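Local coordinates for protein enoyl CoA hydratase/isomerase (Crotonase) (PDB 3I47) that probably catalyses the hydration or isomerisation of enoyl-CoA thioesters, as other members of the crotonase family do, at residues A[121-126]-A[180-185]; A[51-56]-A[101-106]. One frame throughout, in Å; residues are numbered along the deposited sequence.

Interaction 1: residues A[121-126]-A[180-185]; sequences CDIAIA and VQHCVP
Gln181 lays its carboxamide along the backbone of 122-124 and uses both ends of it, much as another peptide group would. OE1 takes the N-H of Ala124 (N to OE1 2.8 Å, 169° at the hydrogen), with the donor tilted somewhat from the carbonyl plane. NE2 gives to Asp122 O at 3.0 Å, close to the amide plane and on a lone pair of that carbonyl. A bend at chi2 (104°) turns the amide back onto the strand, and the two bonds fix its rotation.

Three main-chain bonds follow: Gln181 N to Ala124 O, Ala126 N to His182 O and Val184 N to Ala126 O. Ala126 thus serves two residues of the other strand, as in parallel pairing. On the face of Ile125 and His182, Ile123 CG2 meets the edge of the His182 ring at CD2 (4.1 Å), while Ile125 CG1 approaches the same carbon obliquely at 4.0 Å. Ile125 CG2 also touches Val184 CG2. The Tyr196 ring meets His182 edge-to-face, and that of Phe192 with the planes at about 50°. On the face of Ala126 and Cys183, Val180 CG1 touches both Ala124 CB (3.8 Å) and Ala126 CB (3.9 Å).

Strand 182-184 is short and outermost in its sheet within the chain; the Gln181 amide, copying a peptide, carries the pairing two bonds further back, to Asp122 and Ala124.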
loop_
_atom_site.group_PDB
_atom_site.type_symbol
_atom_site.label_atom_id
_atom_site.label_comp_id
_atom_site.label_asym_id
_atom_site.label_seq_id
_atom_site.Cartn_x
_atom_site.Cartn_y
_atom_site.Cartn_z
ATOM N N CYS A 121 1.951 1.211 0.817
ATOM C CA CYS A 121 0.973 1.505 -0.236
ATOM C C CYS A 121 0.811 3.017 -0.397
ATOM O O CYS A 121 1.071 3.779 0.534
ATOM C CB CYS A 121 -0.379 0.878 0.092
ATOM S SG CYS A 121 -0.381 -0.927 -0.094
ATOM N N ASP A 122 0.361 3.442 -1.572
ATOM C CA ASP A 122 0.121 4.879 -1.793
ATOM C C ASP A 122 -0.988 5.395 -0.880
ATOM O O ASP A 122 -0.920 6.520 -0.374
ATOM C CB ASP A 122 -0.320 5.177 -3.225
ATOM C CG ASP A 122 0.718 4.834 -4.260
ATOM O OD1 ASP A 122 1.926 5.092 -4.047
ATOM O OD2 ASP A 122 0.292 4.325 -5.313
ATOM N N ILE A 123 -2.020 4.573 -0.718
ATOM C CA ILE A 123 -3.254 4.976 -0.058
ATOM C C ILE A 123 -3.656 3.864 0.896
ATOM O O ILE A 123 -3.554 2.691 0.543
ATOM C CB ILE A 123 -4.404 5.176 -1.070
ATOM C CG1 ILE A 123 -4.069 6.288 -2.077
ATOM C CG2 ILE A 123 -5.728 5.465 -0.349
ATOM C CD1 ILE A 123 -4.908 6.191 -3.373
ATOM N N ALA A 124 -4.099 4.227 2.096
ATOM C CA ALA A 124 -4.659 3.245 3.014
ATOM C C ALA A 124 -6.036 3.708 3.471
ATOM O O ALA A 124 -6.252 4.897 3.754
ATOM C CB ALA A 124 -3.710 2.976 4.216
ATOM N N ILE A 125 -6.971 2.761 3.491
ATOM C CA ILE A 125 -8.352 2.992 3.861
ATOM C C ILE A 125 -8.617 2.091 5.056
ATOM O O ILE A 125 -8.364 0.880 4.980
ATOM C CB ILE A 125 -9.297 2.584 2.706
ATOM C CG1 ILE A 125 -9.013 3.408 1.433
ATOM C CG2 ILE A 125 -10.773 2.738 3.142
ATOM C CD1 ILE A 125 -9.711 2.872 0.159
ATOM N N ALA A 126 -9.098 2.667 6.156
ATOM C CA ALA A 126 -9.359 1.896 7.370
ATOM C C ALA A 126 -10.831 1.931 7.737
ATOM O O ALA A 126 -11.510 2.949 7.518
ATOM C CB ALA A 126 -8.525 2.434 8.516
ATOM N N VAL A 180 -3.434 6.507 7.321
ATOM C CA VAL A 180 -4.590 6.229 6.459
ATOM C C VAL A 180 -5.191 7.544 6.002
ATOM O O VAL A 180 -5.145 8.552 6.736
ATOM C CB VAL A 180 -5.676 5.324 7.113
ATOM C CG1 VAL A 180 -5.059 4.041 7.641
ATOM C CG2 VAL A 180 -6.416 6.023 8.182
ATOM N N GLN A 181 -5.749 7.529 4.794
ATOM C CA GLN A 181 -6.341 8.743 4.210
ATOM C C GLN A 181 -7.859 8.740 4.159
ATOM O O GLN A 181 -8.468 9.762 3.791
ATOM C CB GLN A 181 -5.796 8.975 2.801
ATOM C CG GLN A 181 -4.309 9.289 2.725
ATOM C CD GLN A 181 -3.474 8.123 2.242
ATOM O OE1 GLN A 181 -3.677 6.986 2.648
ATOM N NE2 GLN A 181 -2.514 8.410 1.367
ATOM N N HIS A 182 -8.470 7.600 4.504
ATOM C CA HIS A 182 -9.916 7.444 4.556
ATOM C C HIS A 182 -10.267 6.540 5.718
ATOM O O HIS A 182 -9.608 5.523 5.934
ATOM C CB HIS A 182 -10.445 6.795 3.270
ATOM C CG HIS A 182 -10.088 7.551 2.033
ATOM N ND1 HIS A 182 -10.847 8.596 1.556
ATOM C CD2 HIS A 182 -9.030 7.435 1.193
ATOM C CE1 HIS A 182 -10.280 9.081 0.464
ATOM N NE2 HIS A 182 -9.172 8.402 0.228
ATOM N N CYS A 183 -11.310 6.913 6.452
ATOM C CA CYS A 183 -11.771 6.143 7.588
ATOM C C CYS A 183 -13.278 6.024 7.396
ATOM O O CYS A 183 -13.997 7.038 7.372
ATOM C CB CYS A 183 -11.386 6.871 8.878
ATOM S SG CYS A 183 -11.774 5.992 10.407
ATOM N N VAL A 184 -13.748 4.796 7.209
ATOM C CA VAL A 184 -15.107 4.545 6.708
ATOM C C VAL A 184 -15.829 3.493 7.560
ATOM O O VAL A 184 -15.185 2.743 8.305
ATOM C CB VAL A 184 -15.069 4.129 5.208
ATOM C CG1 VAL A 184 -14.420 5.232 4.354
ATOM C CG2 VAL A 184 -14.315 2.824 5.046
ATOM N N PRO A 185 -17.178 3.433 7.491
ATOM C CA PRO A 185 -17.915 2.493 8.331
ATOM C C PRO A 185 -17.496 1.042 8.128
ATOM O O PRO A 185 -17.244 0.627 6.996
ATOM C CB PRO A 185 -19.371 2.704 7.886
ATOM C CG PRO A 185 -19.397 4.125 7.422
ATOM C CD PRO A 185 -18.093 4.276 6.702
#

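Interaction 2: residues A[51-56]-A[101-106]; sequences VIVLKA and PTIAMV
Ile103 O is gripped from strand 51-56 by the N-H of Leu54, at 2.8 Å from N to O, and the CA of Val53 adds a C-H...O contact at 3.3 Å. The neighbouring carbonyls follow the same scheme: Ile52 O receives Ile103 N, with the CA of Thr102 close by, and Leu54 O receives Met105 N, with the CA of Ala104 close by. With Ile52 N donating to Pro101 O, the four bonds run alternately between the chains, as expected for parallel strands; the axes diverge by 19°. At the end of the pair a water bridges the strands, 2.8 Å from Ala56 N, whose N-H it accepts, and 2.7 Å from Met105 O, one of several acceptors competing for its protons.

On the face carrying Val53 and Ile103, Val53 CG2 packs on Ile103 CB (4.1 Å). Val51 CG1 reaches Ile103 CD1 at 3.8 Å, its methyl placed anti to the backbone N (chi1 176°). Farther along, Lys55 and Met105 run side by side in the same direction, with Met105 SD 4.0 Å from Lys55 CD. The lysine leaves its backbone with CG between N and the carbonyl carbon (chi1 63°), which sets its aliphatic stem beside the thioether before NZ goes on to Thr18 OG1. On the reverse face, Thr102 OG1 bonds to Asp122 N.

The strands form a central pair in the core beta-sheet of the crotonase-type fold, with helix 30-45 against Ile52 on one face and helix 189-201 against Val51 and Met105 on the other. Pro101 O, Ile52 O, Ile103 O and Leu54 O are paired with N-H groups in this largely apolar setting, and the lysine joins it through its methylenes while its amine is paired beyond the contact.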
loop_
_atom_site.group_PDB
_atom_site.type_symbol
_atom_site.label_atom_id
_atom_site.label_comp_id
_atom_site.label_asym_id
_atom_site.label_seq_id
_atom_site.Cartn_x
_atom_site.Cartn_y
_atom_site.Cartn_z
ATOM N N VAL A 51 -4.990 -0.790 -11.020
ATOM C CA VAL A 51 -4.905 -0.432 -9.590
ATOM C C VAL A 51 -4.773 -1.724 -8.800
ATOM O O VAL A 51 -5.409 -2.716 -9.142
ATOM C CB VAL A 51 -6.168 0.351 -9.128
ATOM C CG1 VAL A 51 -6.157 0.644 -7.604
ATOM C CG2 VAL A 51 -6.321 1.670 -9.929
ATOM N N ILE A 52 -3.937 -1.703 -7.765
ATOM C CA ILE A 52 -3.723 -2.876 -6.912
ATOM C C ILE A 52 -4.234 -2.619 -5.504
ATOM O O ILE A 52 -3.902 -1.597 -4.904
ATOM C CB ILE A 52 -2.230 -3.225 -6.878
ATOM C CG1 ILE A 52 -1.754 -3.582 -8.297
ATOM C CG2 ILE A 52 -1.959 -4.411 -5.929
ATOM C CD1 ILE A 52 -0.234 -3.675 -8.437
ATOM N N VAL A 53 -5.033 -3.552 -4.991
ATOM C CA VAL A 53 -5.562 -3.480 -3.624
ATOM C C VAL A 53 -5.049 -4.650 -2.790
ATOM O O VAL A 53 -5.144 -5.800 -3.213
ATOM C CB VAL A 53 -7.122 -3.486 -3.615
ATOM C CG1 VAL A 53 -7.670 -3.557 -2.205
ATOM C CG2 VAL A 53 -7.655 -2.242 -4.303
ATOM N N LEU A 54 -4.483 -4.339 -1.628
ATOM C CA LEU A 54 -4.158 -5.355 -0.619
ATOM C C LEU A 54 -5.214 -5.297 0.471
ATOM O O LEU A 54 -5.404 -4.256 1.103
ATOM C CB LEU A 54 -2.783 -5.083 0.010
ATOM C CG LEU A 54 -1.576 -4.799 -0.900
ATOM C CD1 LEU A 54 -0.304 -4.589 -0.054
ATOM C CD2 LEU A 54 -1.366 -5.900 -1.956
ATOM N N LYS A 55 -5.901 -6.415 0.696
ATOM C CA LYS A 55 -6.953 -6.472 1.702
ATOM C C LYS A 55 -6.909 -7.801 2.416
ATOM O O LYS A 55 -5.995 -8.588 2.184
ATOM C CB LYS A 55 -8.336 -6.203 1.086
ATOM C CG LYS A 55 -8.824 -7.218 0.027
ATOM C CD LYS A 55 -10.177 -6.768 -0.540
ATOM C CE LYS A 55 -10.718 -7.726 -1.577
ATOM N NZ LYS A 55 -11.188 -8.998 -0.935
ATOM N N ALA A 56 -7.882 -8.034 3.286
ATOM C CA ALA A 56 -7.845 -9.209 4.155
ATOM C C ALA A 56 -9.249 -9.680 4.480
ATOM O O ALA A 56 -10.178 -8.878 4.577
ATOM C CB ALA A 56 -7.081 -8.898 5.446
ATOM N N PRO A 101 -1.057 2.625 -9.031
ATOM C CA PRO A 101 -1.571 2.976 -7.693
ATOM C C PRO A 101 -1.773 1.745 -6.825
ATOM O O PRO A 101 -2.274 0.718 -7.299
ATOM C CB PRO A 101 -2.930 3.609 -7.976
ATOM C CG PRO A 101 -2.843 4.078 -9.403
ATOM C CD PRO A 101 -1.903 3.159 -10.120
ATOM N N THR A 102 -1.375 1.857 -5.562
ATOM C CA THR A 102 -1.551 0.773 -4.587
ATOM C C THR A 102 -2.390 1.246 -3.404
ATOM O O THR A 102 -2.216 2.368 -2.909
ATOM C CB THR A 102 -0.204 0.268 -4.071
ATOM O OG1 THR A 102 0.555 1.366 -3.565
ATOM C CG2 THR A 102 0.580 -0.421 -5.184
ATOM N N ILE A 103 -3.292 0.381 -2.951
ATOM C CA ILE A 103 -4.241 0.722 -1.885
ATOM C C ILE A 103 -4.244 -0.406 -0.873
ATOM O O ILE A 103 -4.385 -1.575 -1.263
ATOM C CB ILE A 103 -5.677 0.882 -2.430
ATOM C CG1 ILE A 103 -5.746 2.072 -3.388
ATOM C CG2 ILE A 103 -6.687 1.056 -1.283
ATOM C CD1 ILE A 103 -7.020 2.106 -4.210
ATOM N N ALA A 104 -4.090 -0.061 0.402
ATOM C CA ALA A 104 -4.285 -1.035 1.503
ATOM C C ALA A 104 -5.639 -0.818 2.161
ATOM O O ALA A 104 -5.999 0.324 2.459
ATOM C CB ALA A 104 -3.179 -0.894 2.546
ATOM N N MET A 105 -6.385 -1.901 2.386
ATOM C CA MET A 105 -7.726 -1.827 2.965
ATOM C C MET A 105 -7.635 -2.555 4.303
ATOM O O MET A 105 -7.394 -3.772 4.329
ATOM C CB MET A 105 -8.748 -2.507 2.030
ATOM C CG MET A 105 -10.166 -2.609 2.582
ATOM S SD MET A 105 -11.351 -3.526 1.517
ATOM C CE MET A 105 -11.920 -4.751 2.677
ATOM N N VAL A 106 -7.790 -1.810 5.397
ATOM C CA VAL A 106 -7.470 -2.341 6.727
ATOM C C VAL A 106 -8.683 -2.394 7.657
ATOM O O VAL A 106 -9.268 -1.346 7.990
ATOM C CB VAL A 106 -6.382 -1.476 7.405
ATOM C CG1 VAL A 106 -6.030 -2.031 8.784
ATOM C CG2 VAL A 106 -5.133 -1.375 6.519
HETATM O O HOH W 1 -9.132 -5.819 4.487
#

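How the interactions relate
From the N terminus, strand 51-56 comes first, and interaction 2 closes a largely helical excursion (helices 67-74 and 78-97) when the chain returns at 101-106. This succession of strand, helices and adjacent parallel strand is a beta-alpha-beta crossover. The chain then passes through helix 113-120 to 121-126, and interaction 1 closes a second, later loop at 180-185, so the two follow in series without crossing. They meet at the border of strands 102-106 and 123-127, where Ala104 N lies 2.8 Å from Ile123 O and Val106 N 2.8 Å from Ile125 O, probable hydrogen bonds. Four consecutive parallel strands of one sheet, 51-56, 102-106, 123-127 and 182-184, are thereby joined.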